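Long-range contact in putative peptidase (Chlamydophila abortus, PDB 3CE2), which is a putative zinc metallopeptidase of the M3B (oligopeptidase F) family and probably cleaves small bioactive peptides: residues K326-I337 with Y390-A401. Numbering follows the deposited sequence.
Sequences KKYTFQEAVDLI and YTGTLYDVSVIA
Y390, just ahead of helix 394-416, reaches to the loop before helix 330-340. From CB the ring swings across, CG standing anti to the backbone N (chi1 -174°). CG lies 4.0 Å from CD1 of F330, which sits over one ring face: an edge-to-face pair with planes at 83°, the F330 edge supplying the contact. CD2 stays near that same F330 CD1, CE2 comes to 3.3 Å of Y328 O, which lies at the ring edge, and also nears F330 N, and CE1 and CZ brush the methyl of A333. At the tip, OH donates to Y328 O at 2.8 Å, approaching from above the carbonyl plane. On the other ring face lies the backbone N of G392. A second bond ties the segments together: Y328 N gives to G392 O (2.8 Å), and CA of K327 adds a CA-H...O contact to the same oxygen. Inside segment 390-401, D396 OD2 takes three bonds, from T391 OG1, T393 N and T393 OG1, fixing the turn that presents G392. Deeper in, helical segments 330-337 and 394-401 pack at -57°, their axes 9.9 Å apart. V397 spreads its methyls, CG2 against the Y328 ring and CG1 against L336 and I337; I400 CD1 meets A333 CB at 3.8 Å, and I337 CD1 ends on A401 CB. Helix 345-357 backs I337 and I400, while M444 of helix 431-447 touches Y328 and L394. Both helices start with capping boxes, T329/E332 and T393/D396, and the second leads directly into the HExxH zinc-binding helix, whose H402 and H406, with E430, hold the zinc ion.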
loop_
_atom_site.group_PDB
_atom_site.type_symbol
_atom_site.label_atom_id
_atom_site.label_comp_id
_atom_site.label_asym_id
_atom_site.label_seq_id
_atom_site.Cartn_x
_atom_site.Cartn_y
_atom_site.Cartn_z
ATOM N N LYS A 326 12.325 3.252 -25.895
ATOM C CA LYS A 326 12.982 1.984 -26.194
ATOM C C LYS A 326 12.131 0.761 -25.833
ATOM O O LYS A 326 11.121 0.862 -25.148
ATOM C CB LYS A 326 14.343 1.930 -25.490
ATOM C CG LYS A 326 15.161 3.225 -25.649
ATOM C CD LYS A 326 16.154 3.490 -24.491
ATOM C CE LYS A 326 17.556 2.893 -24.750
ATOM N NZ LYS A 326 17.696 1.432 -24.409
ATOM N N LYS A 327 12.544 -0.395 -26.327
ATOM C CA LYS A 327 11.874 -1.642 -26.026
ATOM C C LYS A 327 12.886 -2.655 -25.497
ATOM O O LYS A 327 13.998 -2.751 -26.013
ATOM C CB LYS A 327 11.191 -2.180 -27.274
ATOM C CG LYS A 327 10.103 -1.263 -27.799
ATOM C CD LYS A 327 8.883 -1.222 -26.863
ATOM C CE LYS A 327 7.856 -0.177 -27.317
ATOM N NZ LYS A 327 6.476 -0.552 -26.901
ATOM N N TYR A 328 12.505 -3.410 -24.473
ATOM C CA TYR A 328 13.434 -4.309 -23.802
ATOM C C TYR A 328 12.929 -5.736 -23.877
ATOM O O TYR A 328 11.765 -5.998 -23.568
ATOM C CB TYR A 328 13.566 -3.910 -22.328
ATOM C CG TYR A 328 14.167 -2.531 -22.093
ATOM C CD1 TYR A 328 15.538 -2.389 -21.859
ATOM C CD2 TYR A 328 13.377 -1.375 -22.097
ATOM C CE1 TYR A 328 16.115 -1.143 -21.647
ATOM C CE2 TYR A 328 13.952 -0.115 -21.887
ATOM C CZ TYR A 328 15.327 -0.015 -21.661
ATOM O OH TYR A 328 15.946 1.202 -21.442
ATOM N N THR A 329 13.787 -6.669 -24.276
ATOM C CA THR A 329 13.437 -8.074 -24.107
ATOM C C THR A 329 13.405 -8.380 -22.611
ATOM O O THR A 329 13.922 -7.613 -21.801
ATOM C CB THR A 329 14.461 -9.041 -24.757
ATOM O OG1 THR A 329 15.760 -8.820 -24.189
ATOM C CG2 THR A 329 14.516 -8.856 -26.251
ATOM N N PHE A 330 12.817 -9.507 -22.237
ATOM C CA PHE A 330 12.865 -9.875 -20.851
ATOM C C PHE A 330 14.330 -9.879 -20.419
ATOM O O PHE A 330 14.712 -9.206 -19.457
ATOM C CB PHE A 330 12.211 -11.226 -20.594
ATOM C CG PHE A 330 11.908 -11.448 -19.145
ATOM C CD1 PHE A 330 10.796 -10.837 -18.557
ATOM C CD2 PHE A 330 12.769 -12.196 -18.349
ATOM C CE1 PHE A 330 10.525 -11.003 -17.224
ATOM C CE2 PHE A 330 12.509 -12.377 -17.022
ATOM C CZ PHE A 330 11.379 -11.774 -16.449
ATOM N N GLN A 331 15.150 -10.614 -21.165
ATOM C CA GLN A 331 16.569 -10.681 -20.910
ATOM C C GLN A 331 17.110 -9.304 -20.645
ATOM O O GLN A 331 17.773 -9.081 -19.631
ATOM C CB GLN A 331 17.314 -11.297 -22.089
ATOM C CG GLN A 331 18.712 -11.804 -21.710
ATOM C CD GLN A 331 18.753 -12.385 -20.286
ATOM O OE1 GLN A 331 18.028 -13.330 -19.959
ATOM N NE2 GLN A 331 19.585 -11.797 -19.433
ATOM N N GLU A 332 16.826 -8.369 -21.543
ATOM C CA GLU A 332 17.372 -7.031 -21.379
ATOM C C GLU A 332 16.861 -6.355 -20.132
ATOM O O GLU A 332 17.588 -5.611 -19.497
ATOM C CB GLU A 332 17.072 -6.159 -22.584
ATOM C CG GLU A 332 18.083 -6.268 -23.700
ATOM C CD GLU A 332 17.448 -6.053 -25.070
ATOM O OE1 GLU A 332 16.242 -5.686 -25.138
ATOM O OE2 GLU A 332 18.163 -6.265 -26.080
ATOM N N ALA A 333 15.606 -6.603 -19.779
ATOM C CA ALA A 333 15.049 -5.995 -18.573
ATOM C C ALA A 333 15.878 -6.451 -17.385
ATOM O O ALA A 333 16.343 -5.640 -16.585
ATOM C CB ALA A 333 13.586 -6.372 -18.395
ATOM N N VAL A 334 16.079 -7.759 -17.298
ATOM C CA VAL A 334 16.912 -8.334 -16.261
ATOM C C VAL A 334 18.326 -7.736 -16.202
ATOM O O VAL A 334 18.797 -7.350 -15.139
ATOM C CB VAL A 334 16.991 -9.850 -16.400
ATOM C CG1 VAL A 334 17.878 -10.411 -15.305
ATOM C CG2 VAL A 334 15.587 -10.457 -16.326
ATOM N N ASP A 335 19.005 -7.637 -17.336
ATOM C CA ASP A 335 20.347 -7.063 -17.337
ATOM C C ASP A 335 20.309 -5.658 -16.765
ATOM O O ASP A 335 21.234 -5.225 -16.069
ATOM C CB ASP A 335 20.928 -7.028 -18.751
ATOM C CG ASP A 335 21.135 -8.411 -19.323
ATOM O OD1 ASP A 335 21.179 -9.371 -18.518
ATOM O OD2 ASP A 335 21.248 -8.539 -20.571
ATOM N N LEU A 336 19.227 -4.950 -17.071
ATOM C CA LEU A 336 19.043 -3.589 -16.599
ATOM C C LEU A 336 18.855 -3.568 -15.075
ATOM O O LEU A 336 19.562 -2.849 -14.361
ATOM C CB LEU A 336 17.853 -2.947 -17.313
ATOM C CG LEU A 336 17.812 -1.420 -17.298
ATOM C CD1 LEU A 336 19.168 -0.851 -17.720
ATOM C CD2 LEU A 336 16.694 -0.915 -18.194
ATOM N N ILE A 337 17.914 -4.368 -14.585
ATOM C CA ILE A 337 17.691 -4.476 -13.155
ATOM C C ILE A 337 19.019 -4.786 -12.476
ATOM O O ILE A 337 19.442 -4.090 -11.547
ATOM C CB ILE A 337 16.704 -5.617 -12.818
ATOM C CG1 ILE A 337 15.298 -5.270 -13.299
ATOM C CG2 ILE A 337 16.693 -5.897 -11.321
ATOM C CD1 ILE A 337 14.875 -3.913 -12.868
ATOM N N TYR A 390 4.444 -9.044 -19.107
ATOM C CA TYR A 390 5.586 -8.287 -19.586
ATOM C C TYR A 390 5.387 -7.870 -21.029
ATOM O O TYR A 390 5.176 -8.720 -21.872
ATOM C CB TYR A 390 6.888 -9.086 -19.418
ATOM C CG TYR A 390 8.057 -8.240 -19.781
ATOM C CD1 TYR A 390 8.530 -7.285 -18.894
ATOM C CD2 TYR A 390 8.642 -8.323 -21.047
ATOM C CE1 TYR A 390 9.589 -6.441 -19.243
ATOM C CE2 TYR A 390 9.699 -7.494 -21.404
ATOM C CZ TYR A 390 10.168 -6.546 -20.499
ATOM O OH TYR A 390 11.222 -5.708 -20.826
ATOM N N THR A 391 5.447 -6.571 -21.320
ATOM C CA THR A 391 5.207 -6.099 -22.702
ATOM C C THR A 391 6.416 -5.427 -23.366
ATOM O O THR A 391 6.425 -5.243 -24.578
ATOM C CB THR A 391 3.917 -5.191 -22.856
ATOM O OG1 THR A 391 3.933 -4.109 -21.908
ATOM C CG2 THR A 391 2.643 -6.014 -22.656
ATOM N N GLY A 392 7.429 -5.061 -22.589
ATOM C CA GLY A 392 8.681 -4.596 -23.178
ATOM C C GLY A 392 9.002 -3.123 -23.030
ATOM O O GLY A 392 9.984 -2.653 -23.595
ATOM N N THR A 393 8.199 -2.389 -22.270
ATOM C CA THR A 393 8.403 -0.942 -22.123
ATOM C C THR A 393 9.198 -0.630 -20.860
ATOM O O THR A 393 9.386 -1.492 -19.995
ATOM C CB THR A 393 7.050 -0.185 -21.999
ATOM O OG1 THR A 393 6.439 -0.516 -20.739
ATOM C CG2 THR A 393 6.066 -0.533 -23.159
ATOM N N LEU A 394 9.638 0.616 -20.732
ATOM C CA LEU A 394 10.323 1.049 -19.527
ATOM C C LEU A 394 9.415 0.923 -18.296
ATOM O O LEU A 394 9.884 0.543 -17.216
ATOM C CB LEU A 394 10.841 2.486 -19.674
ATOM C CG LEU A 394 11.777 3.003 -18.563
ATOM C CD1 LEU A 394 13.057 2.158 -18.470
ATOM C CD2 LEU A 394 12.106 4.487 -18.728
ATOM N N TYR A 395 8.129 1.241 -18.449
ATOM C CA TYR A 395 7.161 0.996 -17.388
ATOM C C TYR A 395 7.212 -0.463 -16.923
ATOM O O TYR A 395 7.251 -0.728 -15.729
ATOM C CB TYR A 395 5.743 1.352 -17.827
ATOM C CG TYR A 395 4.713 0.961 -16.794
ATOM C CD1 TYR A 395 4.526 1.733 -15.626
ATOM C CD2 TYR A 395 3.942 -0.193 -16.958
ATOM C CE1 TYR A 395 3.572 1.368 -14.647
ATOM C CE2 TYR A 395 2.997 -0.580 -15.994
ATOM C CZ TYR A 395 2.812 0.201 -14.841
ATOM O OH TYR A 395 1.874 -0.205 -13.897
ATOM N N ASP A 396 7.219 -1.397 -17.872
ATOM C CA ASP A 396 7.394 -2.826 -17.580
ATOM C C ASP A 396 8.608 -3.105 -16.697
ATOM O O ASP A 396 8.503 -3.763 -15.657
ATOM C CB ASP A 396 7.562 -3.637 -18.869
ATOM C CG ASP A 396 6.245 -3.944 -19.559
ATOM O OD1 ASP A 396 5.473 -4.769 -19.033
ATOM O OD2 ASP A 396 6.007 -3.388 -20.656
ATOM N N VAL A 397 9.768 -2.623 -17.130
ATOM C CA VAL A 397 11.005 -2.840 -16.396
ATOM C C VAL A 397 10.850 -2.428 -14.933
ATOM O O VAL A 397 11.227 -3.173 -14.030
ATOM C CB VAL A 397 12.174 -2.085 -17.039
ATOM C CG1 VAL A 397 13.463 -2.402 -16.319
ATOM C CG2 VAL A 397 12.288 -2.465 -18.502
ATOM N N SER A 398 10.255 -1.265 -14.693
ATOM C CA SER A 398 10.116 -0.789 -13.326
ATOM C C SER A 398 9.107 -1.629 -12.510
ATOM O O SER A 398 9.193 -1.712 -11.277
ATOM C CB SER A 398 9.729 0.687 -13.308
ATOM O OG SER A 398 8.329 0.781 -13.262
ATOM N N VAL A 399 8.163 -2.253 -13.198
ATOM C CA VAL A 399 7.222 -3.147 -12.540
ATOM C C VAL A 399 7.972 -4.395 -12.034
ATOM O O VAL A 399 7.718 -4.893 -10.933
ATOM C CB VAL A 399 6.029 -3.500 -13.481
ATOM C CG1 VAL A 399 5.249 -4.680 -12.959
ATOM C CG2 VAL A 399 5.111 -2.301 -13.616
ATOM N N ILE A 400 8.925 -4.880 -12.826
ATOM C CA ILE A 400 9.829 -5.914 -12.339
ATOM C C ILE A 400 10.600 -5.415 -11.114
ATOM O O ILE A 400 10.717 -6.141 -10.124
ATOM C CB ILE A 400 10.854 -6.298 -13.388
ATOM C CG1 ILE A 400 10.192 -6.968 -14.566
ATOM C CG2 ILE A 400 11.900 -7.229 -12.805
ATOM C CD1 ILE A 400 11.182 -7.266 -15.659
ATOM N N ALA A 401 11.127 -4.185 -11.178
ATOM C CA ALA A 401 11.852 -3.619 -10.038
ATOM C C ALA A 401 10.942 -3.504 -8.818
ATOM O O ALA A 401 11.356 -3.807 -7.700
ATOM C CB ALA A 401 12.477 -2.267 -10.376
#